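Local coordinates for periplasmic binding protein (Roseiflexus sp. RS-1, PDB 5GJ3) that binds two heme molecules in the periplasm and probably hands heme on to a membrane uptake transporter, at residues Ile18-Gly23 against Pro39-Met44; Pro46-Gly49 against Arg53-Ala56; Pro142-Phe147 against Ala178-Ile183; Gln232-Ala237 against Phe261-Gln266. All coordinates share one frame; numbering follows the deposited sequence.

Contact 1 (Ile18-Gly23 against Pro39-Met44); sequences IIFALG and PERTKM
The ring edge of F20 meets one face of the R41 guanidinium: the CE1 corner of the phenyl ring stands over the centre of the group, 3.6 Å from R41 NE. The two planes are turned 81° apart, and the guanidinium group lies at the ring's edge, near its plane; the cation does not sit over the ring face, so this is not a cation-pi contact. Along the same side chain, R41 CB approaches F20 CE1 at 3.7 Å, and the bend of the chain at chi3 (44°) brings the guanidinium group back across the ring edge. On the other side of the ring tip, the T42 methyl CG2 lies 4.1 Å from F20 CE2. No hydrogen bond joins the segments. The contact packs helix 13-21, which follows the first strand of the N-terminal parallel sheet, against the short helix 39-42, which lies beyond strand 28-31 of that sheet, as part of the N-terminal lobe of a periplasmic binding protein. Outside these segments P38 also touches F20. T42 turns its methyl to the ring while its hydroxyl OG1 bonds to the carbonyl of A35, which fixes the rotation of the side chain. Behind F20, helix 13-21 closes in a Schellman motif at G23, whose positive phi (96°) suits glycine. On the far side of the short helix K43 NZ forms a salt bridge with E40 OE1 at 3.0 Å.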
# COMPACT_ATOMS: atom_id res chain seq x y z
N ILE A 18 11.28 3.15 1.09
CA ILE A 18 11.94 3.14 2.37
C ILE A 18 13.46 3.49 2.13
O ILE A 18 14.05 4.17 2.94
CB ILE A 18 11.84 1.74 3.05
CG1 ILE A 18 10.44 1.53 3.65
CG2 ILE A 18 12.92 1.63 4.13
CD1 ILE A 18 10.20 0.07 4.04
N ILE A 19 14.08 3.00 1.05
CA ILE A 19 15.52 3.30 0.81
C ILE A 19 15.66 4.83 0.66
O ILE A 19 16.60 5.43 1.23
CB ILE A 19 16.05 2.58 -0.46
CG1 ILE A 19 16.08 1.05 -0.24
CG2 ILE A 19 17.45 3.07 -0.87
CD1 ILE A 19 16.08 0.27 -1.56
N PHE A 20 14.75 5.43 -0.14
CA PHE A 20 14.77 6.89 -0.35
C PHE A 20 14.50 7.64 0.97
O PHE A 20 15.18 8.59 1.27
CB PHE A 20 13.79 7.32 -1.47
CG PHE A 20 14.37 7.16 -2.88
CD1 PHE A 20 15.08 8.20 -3.47
CD2 PHE A 20 14.18 5.99 -3.59
CE1 PHE A 20 15.62 8.06 -4.73
CE2 PHE A 20 14.70 5.84 -4.86
CZ PHE A 20 15.44 6.87 -5.44
N ALA A 21 13.58 7.15 1.81
CA ALA A 21 13.29 7.79 3.10
C ALA A 21 14.43 7.73 4.07
O ALA A 21 14.56 8.59 5.00
CB ALA A 21 12.02 7.20 3.73
N LEU A 22 15.29 6.72 3.91
CA LEU A 22 16.46 6.61 4.78
C LEU A 22 17.64 7.48 4.30
O LEU A 22 18.69 7.56 4.96
CB LEU A 22 16.91 5.12 4.90
CG LEU A 22 16.05 4.19 5.74
CD1 LEU A 22 16.36 2.69 5.48
CD2 LEU A 22 16.15 4.51 7.23
N GLY A 23 17.49 8.10 3.14
CA GLY A 23 18.55 8.94 2.62
C GLY A 23 19.51 8.30 1.61
O GLY A 23 20.52 8.92 1.26
N PRO A 39 8.10 10.05 -6.84
CA PRO A 39 7.93 9.81 -8.30
C PRO A 39 8.95 10.54 -9.21
O PRO A 39 9.34 10.01 -10.27
CB PRO A 39 6.48 10.31 -8.57
CG PRO A 39 6.22 11.27 -7.49
CD PRO A 39 6.92 10.72 -6.27
N GLU A 40 9.42 11.71 -8.76
CA GLU A 40 10.37 12.49 -9.56
C GLU A 40 11.69 11.73 -9.75
O GLU A 40 12.32 11.83 -10.81
CB GLU A 40 10.62 13.87 -8.94
CG GLU A 40 9.36 14.70 -8.66
CD GLU A 40 8.50 14.97 -9.89
OE1 GLU A 40 9.07 15.23 -10.98
OE2 GLU A 40 7.25 14.94 -9.75
N ARG A 41 12.08 10.95 -8.73
CA ARG A 41 13.34 10.21 -8.75
C ARG A 41 13.19 8.84 -9.40
O ARG A 41 13.97 8.50 -10.28
CB ARG A 41 13.96 10.16 -7.34
CG ARG A 41 13.96 11.57 -6.74
CD ARG A 41 14.99 11.90 -5.67
NE ARG A 41 16.32 11.40 -6.01
CZ ARG A 41 17.32 11.27 -5.15
NH1 ARG A 41 17.15 11.62 -3.88
NH2 ARG A 41 18.48 10.77 -5.54
N THR A 42 12.13 8.08 -9.06
CA THR A 42 12.00 6.72 -9.58
C THR A 42 11.63 6.68 -11.07
O THR A 42 11.96 5.70 -11.76
CB THR A 42 10.97 5.86 -8.76
OG1 THR A 42 9.67 6.44 -8.86
CG2 THR A 42 11.35 5.81 -7.26
N LYS A 43 10.98 7.73 -11.59
CA LYS A 43 10.70 7.76 -13.05
C LYS A 43 12.00 7.77 -13.85
O LYS A 43 12.03 7.32 -14.96
CB LYS A 43 9.82 8.96 -13.47
CG LYS A 43 10.55 10.29 -13.45
CD LYS A 43 9.59 11.47 -13.56
CE LYS A 43 10.30 12.71 -14.04
NZ LYS A 43 9.51 13.88 -13.58
N MET A 44 13.08 8.26 -13.26
CA MET A 44 14.35 8.29 -13.99
C MET A 44 15.13 6.97 -13.99
O MET A 44 16.21 6.90 -14.54
CB MET A 44 15.24 9.40 -13.43
CG MET A 44 14.55 10.76 -13.36
SD MET A 44 14.15 11.53 -14.96
CE MET A 44 13.36 10.30 -16.01

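Contact 2 (Pro46-Gly49 against Arg53-Ala56); sequences PNIG and RLSA. With HEM (protoporphyrin IX containing Fe), chain B.
I48 and S55 join the two arms of a short beta hairpin (strands 49-50 and 53-54), whose second arm carries the heme-binding R53. Ahead of the contact, the backbone of P46 bonds to V31, tying the incoming chain to an outer strand of the N-terminal sheet. N47 makes an Asx turn: its OD1 accepts from G49 N at 3.0 Å, with the donor well above the carbonyl plane, and this holds the backbone bend. The I48 carbonyl then receives S55 N at 2.9 Å, nearly along the C=O axis and almost straight at the hydrogen (167°). The I48 side chain lies beside that of L54, both pointing the same way, with I48 CD1 3.6 Å from L54 CD2. The chi1 of 64° sets I48 CG1 between the backbone N and the carbonyl carbon, sending the longer branch to the leucine, while L11 and L62 also touch this isoleucine. G49 passes close to the second arm, its CA 4.3 Å from R53 O, with a positive phi of 112°. S55 also caps the following helix, its OG bonding to G58 N. R53 reaches to one of the two hemes, where Y50, Q51 and R52 also contribute to the pocket. Bent at chi3, it bridges both propionates: NH1 bonds to HEM O2D at 2.8 Å and to HEM O2A at 3.0 Å, and NH2 reaches HEM O2A at 2.9 Å.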
# COMPACT_ATOMS: atom_id res chain seq x y z
N PRO A 46 16.07 2.72 -14.35
CA PRO A 46 15.72 1.57 -15.17
C PRO A 46 14.62 0.67 -14.51
O PRO A 46 14.54 0.56 -13.26
CB PRO A 46 17.06 0.80 -15.30
CG PRO A 46 18.12 1.81 -15.03
CD PRO A 46 17.53 2.92 -14.21
N ASN A 47 13.80 0.05 -15.36
CA ASN A 47 12.68 -0.76 -14.91
C ASN A 47 13.16 -2.18 -14.96
O ASN A 47 13.74 -2.57 -15.96
CB ASN A 47 11.49 -0.64 -15.89
CG ASN A 47 10.39 -1.65 -15.59
OD1 ASN A 47 9.97 -1.79 -14.45
ND2 ASN A 47 9.92 -2.37 -16.63
N ILE A 48 12.85 -2.97 -13.93
CA ILE A 48 13.25 -4.37 -13.92
C ILE A 48 12.01 -5.29 -14.03
O ILE A 48 12.12 -6.52 -13.93
CB ILE A 48 14.05 -4.71 -12.62
CG1 ILE A 48 13.11 -4.51 -11.39
CG2 ILE A 48 15.28 -3.76 -12.52
CD1 ILE A 48 13.69 -4.94 -10.03
N GLY A 49 10.84 -4.70 -14.27
CA GLY A 49 9.61 -5.50 -14.46
C GLY A 49 8.69 -5.24 -13.27
O GLY A 49 9.06 -4.47 -12.38
N ARG A 53 6.60 -10.20 -11.19
CA ARG A 53 6.93 -10.75 -12.51
C ARG A 53 8.30 -10.17 -12.94
O ARG A 53 8.47 -9.60 -14.04
CB ARG A 53 5.74 -10.42 -13.51
CG ARG A 53 5.51 -11.50 -14.59
CD ARG A 53 4.26 -11.28 -15.50
NE ARG A 53 4.45 -10.10 -16.32
CZ ARG A 53 3.99 -8.89 -16.00
NH1 ARG A 53 3.32 -8.72 -14.86
NH2 ARG A 53 4.23 -7.84 -16.80
N LEU A 54 9.28 -10.31 -12.04
CA LEU A 54 10.57 -9.65 -12.22
C LEU A 54 11.41 -10.29 -13.29
O LEU A 54 11.45 -11.49 -13.39
CB LEU A 54 11.35 -9.67 -10.87
CG LEU A 54 10.68 -8.78 -9.80
CD1 LEU A 54 11.17 -9.28 -8.43
CD2 LEU A 54 10.97 -7.32 -9.93
N SER A 55 12.11 -9.46 -14.06
CA SER A 55 13.08 -9.94 -15.07
C SER A 55 14.48 -10.20 -14.43
O SER A 55 15.15 -9.25 -14.00
CB SER A 55 13.31 -8.87 -16.11
OG SER A 55 14.34 -9.28 -16.99
N ALA A 56 14.93 -11.45 -14.43
CA ALA A 56 16.29 -11.77 -13.98
C ALA A 56 17.33 -10.98 -14.78
O ALA A 56 18.24 -10.36 -14.19
CB ALA A 56 16.55 -13.29 -14.04
CHA HEM B . -0.31 -5.88 -11.16
CHB HEM B . 0.99 -2.15 -8.31
CHC HEM B . -0.28 -5.00 -4.53
CHD HEM B . -1.02 -8.83 -7.42
C1A HEM B . 0.10 -4.65 -10.70
C2A HEM B . 0.56 -3.63 -11.56
C3A HEM B . 0.96 -2.57 -10.80
C4A HEM B . 0.71 -2.94 -9.44
CMA HEM B . 1.55 -1.25 -11.31
CAA HEM B . 0.62 -3.77 -13.08
CBA HEM B . 1.86 -4.66 -13.39
CGA HEM B . 1.82 -5.30 -14.76
O1A HEM B . 0.76 -5.34 -15.38
O2A HEM B . 2.84 -5.82 -15.28
C1B HEM B . 0.70 -2.60 -7.00
C2B HEM B . 0.82 -1.81 -5.81
C3B HEM B . 0.44 -2.60 -4.75
C4B HEM B . 0.11 -3.91 -5.33
CMB HEM B . 1.22 -0.35 -5.73
CAB HEM B . 0.37 -2.30 -3.29
CBB HEM B . 1.13 -1.33 -2.76
C1C HEM B . -0.64 -6.25 -4.95
C2C HEM B . -1.22 -7.25 -4.15
C3C HEM B . -1.44 -8.36 -4.98
C4C HEM B . -1.00 -8.00 -6.30
CMC HEM B . -1.51 -7.10 -2.66
CAC HEM B . -2.00 -9.70 -4.63
CBC HEM B . -2.49 -9.98 -3.42
C1D HEM B . -0.91 -8.26 -8.68
C2D HEM B . -1.14 -9.08 -9.89
C3D HEM B . -0.95 -8.27 -10.93
C4D HEM B . -0.59 -6.96 -10.35
CMD HEM B . -1.54 -10.56 -9.93
CAD HEM B . -1.03 -8.64 -12.40
CBD HEM B . 0.47 -8.75 -12.88
CGD HEM B . 1.14 -10.10 -12.70
O1D HEM B . 0.47 -11.15 -12.60
O2D HEM B . 2.40 -10.23 -12.68
NA HEM B . 0.27 -4.26 -9.42
NB HEM B . 0.34 -3.84 -6.65
NC HEM B . -0.51 -6.71 -6.24
ND HEM B . -0.53 -6.98 -8.99
FE HEM B . -0.08 -5.47 -7.87

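Contact 3 (Pro142-Phe147 against Ala178-Ile183); sequences PPHVLF and AADAGI. With ZN (zinc ion), chain E.
H144 and D180 meet at a zinc ion, the metal joining a strand to a 3-10 turn. From CB, which points toward the turn, the H144 side chain leads through CG to CD2, which lies 3.1 Å from D180 OD2. At the tip NE2 binds the zinc at 2.1 Å. D180 grips the metal unevenly with both oxygens, OD2 at 2.1 Å and OD1 at 2.5 Å. The imidazole and carboxylate planes are only 12° apart, and OD2 lies at the ring edge. NE2 and OD2 come within 3.2 Å of each other as two ligands of one metal, without a hydrogen bond between them. Farther along the strand, L146 CD1 packs on the A178 methyl CB at 4.3 Å, a looser apolar contact. The turn itself is held by A178 O, which accepts A181 N and I183 N from opposite faces of its plane. Strand 144-151 belongs to the mixed sheet of the C-terminal lobe, running parallel to strands 175-176 and 201-205; the backbone of H144 bonds to D200 and V201, V158 of strand 155-159 touches both L146 and A178, and helix 250-267 packs against P143 and V145.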
# COMPACT_ATOMS: atom_id res chain seq x y z
N PRO A 142 -18.83 4.27 14.58
CA PRO A 142 -17.94 4.10 13.43
C PRO A 142 -18.65 3.85 12.09
O PRO A 142 -19.58 3.03 12.01
CB PRO A 142 -17.07 2.92 13.82
CG PRO A 142 -17.81 2.18 14.88
CD PRO A 142 -18.67 3.20 15.59
N PRO A 143 -18.17 4.50 11.04
CA PRO A 143 -18.80 4.30 9.74
C PRO A 143 -18.47 2.95 9.10
O PRO A 143 -17.35 2.40 9.28
CB PRO A 143 -18.21 5.44 8.92
CG PRO A 143 -16.79 5.56 9.46
CD PRO A 143 -17.03 5.44 10.95
N HIS A 144 -19.43 2.41 8.35
CA HIS A 144 -19.19 1.23 7.49
C HIS A 144 -18.43 1.62 6.19
O HIS A 144 -18.85 2.52 5.44
CB HIS A 144 -20.49 0.48 7.16
CG HIS A 144 -20.86 -0.54 8.20
ND1 HIS A 144 -21.12 -0.19 9.51
CD2 HIS A 144 -20.92 -1.89 8.15
CE1 HIS A 144 -21.35 -1.28 10.22
NE2 HIS A 144 -21.24 -2.32 9.42
N VAL A 145 -17.29 0.96 5.96
CA VAL A 145 -16.39 1.41 4.87
C VAL A 145 -16.23 0.24 3.86
O VAL A 145 -15.96 -0.89 4.28
CB VAL A 145 -15.00 1.83 5.43
CG1 VAL A 145 -14.10 2.30 4.31
CG2 VAL A 145 -15.15 2.98 6.45
N LEU A 146 -16.42 0.49 2.57
CA LEU A 146 -16.17 -0.59 1.59
C LEU A 146 -15.00 -0.20 0.67
O LEU A 146 -15.03 0.85 0.02
CB LEU A 146 -17.43 -0.84 0.77
CG LEU A 146 -17.42 -2.05 -0.13
CD1 LEU A 146 -17.41 -3.37 0.67
CD2 LEU A 146 -18.64 -1.95 -1.08
N PHE A 147 -13.95 -1.02 0.64
CA PHE A 147 -12.87 -0.80 -0.31
C PHE A 147 -13.14 -1.55 -1.63
O PHE A 147 -13.38 -2.78 -1.61
CB PHE A 147 -11.53 -1.29 0.26
CG PHE A 147 -10.39 -1.14 -0.71
CD1 PHE A 147 -9.75 0.08 -0.85
CD2 PHE A 147 -10.00 -2.20 -1.55
CE1 PHE A 147 -8.72 0.24 -1.78
CE2 PHE A 147 -8.98 -2.06 -2.47
CZ PHE A 147 -8.33 -0.84 -2.57
N ALA A 178 -17.01 -5.24 4.22
CA ALA A 178 -16.90 -6.50 3.46
C ALA A 178 -17.15 -7.73 4.36
O ALA A 178 -17.58 -8.75 3.84
CB ALA A 178 -15.54 -6.63 2.80
N ALA A 179 -16.88 -7.65 5.67
CA ALA A 179 -17.24 -8.72 6.64
C ALA A 179 -18.76 -9.11 6.64
O ALA A 179 -19.11 -10.30 6.67
CB ALA A 179 -16.74 -8.36 8.05
N ASP A 180 -19.64 -8.10 6.55
CA ASP A 180 -21.10 -8.28 6.42
C ASP A 180 -21.51 -9.12 5.21
O ASP A 180 -22.61 -9.68 5.17
CB ASP A 180 -21.81 -6.92 6.31
CG ASP A 180 -21.75 -6.12 7.61
OD1 ASP A 180 -21.86 -6.71 8.70
OD2 ASP A 180 -21.57 -4.91 7.57
N ALA A 181 -20.65 -9.19 4.20
CA ALA A 181 -20.94 -10.09 3.06
C ALA A 181 -20.14 -11.40 3.17
O ALA A 181 -20.20 -12.23 2.28
CB ALA A 181 -20.68 -9.38 1.72
N GLY A 182 -19.40 -11.56 4.28
CA GLY A 182 -18.61 -12.77 4.52
C GLY A 182 -17.20 -12.81 3.92
O GLY A 182 -16.47 -13.79 4.11
N ILE A 183 -16.81 -11.72 3.26
CA ILE A 183 -15.61 -11.65 2.44
C ILE A 183 -14.27 -11.76 3.17
O ILE A 183 -13.98 -11.01 4.10
CB ILE A 183 -15.70 -10.41 1.53
CG1 ILE A 183 -17.01 -10.53 0.74
CG2 ILE A 183 -14.46 -10.28 0.65
CD1 ILE A 183 -17.25 -9.50 -0.33
ZN ZN E . -21.39 -4.43 9.58

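Contact 4 (Gln232-Ala237 against Phe261-Gln266); sequences QRRIIA and FYDAAQ
R234 lies across helix 250-267 at A264, and there the packing is close. Its CD stands 3.6 Å from A264 CB, while one face of the guanidinium group rests on A264 CA, 3.3 Å above the plane and displaced toward the rim. With CG anti to the backbone N (chi1 -156°) the arginine chain runs out toward the helix, and the bend at chi3 turns its flat end against the alanine. A264 also touches V201 of the neighbouring strand. Strand 235-238 lies at one end of the mixed sheet, bonded to strand 201-205, and helix 250-267 packs over this part of the C-terminal lobe.

The outer side is polar and more exposed, and is held by directed bonds instead of close packing. R234 NH1 donates to D263 OD2 at 2.8 Å in a nearly straight salt bridge (166°) that uses the anti lone pair of the carboxylate oxygen. At another edge of the guanidinium group Q232 OE1 takes NH2 at 2.7 Å and, more weakly, NE at 3.2 Å. Q232 in turn gives its NE2 to the carbonyl of G267, so the glutamine links the end of helix 228-232 to that of helix 250-267. Aspartate and glutamine, both near the guanidinium plane, fix its rotation while the alanine backs one face. The positive charge is probably balanced by D263, while the Q232 carbonyl oxygen accepts from NH2 without adding charge; the pairing likely favours an ionised aspartate.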
# COMPACT_ATOMS: atom_id res chain seq x y z
N GLN A 232 -24.36 10.70 -0.59
CA GLN A 232 -23.62 11.90 -0.18
C GLN A 232 -22.31 12.08 -0.98
O GLN A 232 -21.51 12.96 -0.67
CB GLN A 232 -23.34 11.85 1.34
CG GLN A 232 -24.59 11.77 2.20
CD GLN A 232 -24.32 12.02 3.68
OE1 GLN A 232 -23.17 11.92 4.13
NE2 GLN A 232 -25.37 12.36 4.45
N ARG A 233 -22.12 11.26 -2.00
CA ARG A 233 -20.89 11.23 -2.80
C ARG A 233 -19.63 11.10 -1.90
O ARG A 233 -18.63 11.76 -2.12
CB ARG A 233 -20.81 12.42 -3.79
CG ARG A 233 -21.89 12.34 -4.87
CD ARG A 233 -22.00 13.60 -5.74
NE ARG A 233 -20.94 13.72 -6.75
CZ ARG A 233 -20.98 13.25 -8.00
NH1 ARG A 233 -19.94 13.44 -8.83
NH2 ARG A 233 -22.05 12.60 -8.45
N ARG A 234 -19.70 10.23 -0.89
CA ARG A 234 -18.61 10.12 0.07
C ARG A 234 -17.63 9.07 -0.44
O ARG A 234 -17.65 7.91 -0.04
CB ARG A 234 -19.19 9.75 1.40
CG ARG A 234 -18.33 10.13 2.56
CD ARG A 234 -19.12 9.88 3.82
NE ARG A 234 -20.14 10.87 4.17
CZ ARG A 234 -19.89 11.95 4.91
NH1 ARG A 234 -18.66 12.27 5.24
NH2 ARG A 234 -20.87 12.75 5.29
N ILE A 235 -16.80 9.50 -1.40
CA ILE A 235 -15.82 8.63 -2.03
C ILE A 235 -14.47 9.18 -1.55
O ILE A 235 -14.25 10.39 -1.66
CB ILE A 235 -15.82 8.71 -3.60
CG1 ILE A 235 -17.22 8.61 -4.25
CG2 ILE A 235 -14.76 7.80 -4.22
CD1 ILE A 235 -18.15 7.56 -3.72
N ILE A 236 -13.59 8.31 -1.06
CA ILE A 236 -12.21 8.70 -0.68
C ILE A 236 -11.34 7.97 -1.70
O ILE A 236 -11.42 6.75 -1.82
CB ILE A 236 -11.79 8.14 0.73
CG1 ILE A 236 -12.73 8.54 1.86
CG2 ILE A 236 -10.32 8.49 1.07
CD1 ILE A 236 -12.97 10.03 1.97
N ALA A 237 -10.52 8.70 -2.46
CA ALA A 237 -9.63 8.04 -3.42
C ALA A 237 -8.21 8.33 -2.97
O ALA A 237 -7.84 9.48 -2.75
CB ALA A 237 -9.88 8.55 -4.84
N PHE A 261 -13.21 9.46 8.10
CA PHE A 261 -14.14 8.57 8.77
C PHE A 261 -14.88 9.34 9.87
O PHE A 261 -16.08 9.10 10.12
CB PHE A 261 -13.36 7.42 9.39
CG PHE A 261 -12.84 6.39 8.39
CD1 PHE A 261 -13.02 6.53 7.00
CD2 PHE A 261 -12.10 5.29 8.86
CE1 PHE A 261 -12.51 5.56 6.12
CE2 PHE A 261 -11.59 4.33 8.00
CZ PHE A 261 -11.79 4.47 6.63
N TYR A 262 -14.18 10.27 10.52
CA TYR A 262 -14.77 11.04 11.63
C TYR A 262 -15.93 11.86 11.06
O TYR A 262 -17.00 11.93 11.66
CB TYR A 262 -13.71 11.95 12.30
CG TYR A 262 -14.24 12.74 13.48
CD1 TYR A 262 -14.22 12.22 14.81
CD2 TYR A 262 -14.76 14.02 13.29
CE1 TYR A 262 -14.72 12.96 15.89
CE2 TYR A 262 -15.26 14.78 14.37
CZ TYR A 262 -15.23 14.24 15.65
OH TYR A 262 -15.72 15.02 16.67
N ASP A 263 -15.70 12.47 9.91
CA ASP A 263 -16.72 13.26 9.24
C ASP A 263 -17.94 12.42 8.84
O ASP A 263 -19.09 12.83 9.03
CB ASP A 263 -16.13 13.93 8.00
CG ASP A 263 -17.12 14.94 7.42
OD1 ASP A 263 -17.22 16.07 7.95
OD2 ASP A 263 -17.85 14.59 6.49
N ALA A 264 -17.67 11.24 8.29
CA ALA A 264 -18.72 10.28 7.96
C ALA A 264 -19.50 9.83 9.19
O ALA A 264 -20.74 9.67 9.10
CB ALA A 264 -18.15 9.11 7.19
N ALA A 265 -18.80 9.61 10.32
CA ALA A 265 -19.47 9.21 11.57
C ALA A 265 -20.50 10.28 11.98
O ALA A 265 -21.56 9.96 12.50
CB ALA A 265 -18.47 9.01 12.71
N GLN A 266 -20.14 11.55 11.80
CA GLN A 266 -21.04 12.62 12.15
C GLN A 266 -22.16 12.80 11.12
O GLN A 266 -23.28 13.03 11.50
CB GLN A 266 -20.28 13.93 12.27
CG GLN A 266 -19.45 13.98 13.52
CD GLN A 266 -18.94 15.36 13.75
OE1 GLN A 266 -18.50 16.04 12.82
NE2 GLN A 266 -19.00 15.81 15.00

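From the N terminus, contact 1 closes a loop through strand 28-31 and ties helix 13-21 to helix 39-42. Contact 2 follows at once, closing a tight turn on the same lobe; its first segment adjoins contact 1 in sequence, though their centres are about 17 Å apart. The chain then passes through the long helix 115-136 to the second lobe, where contact 3 closes a loop of 30 residues and contact 4 one of 23. All four run in series, none nesting or crossing. Contacts 3 and 4 touch, P143 and V145 packing on F261, and both reach the same sheet; contacts 2 and 3 lie on opposite sides of the chain's centre, about 36 Å apart between centres.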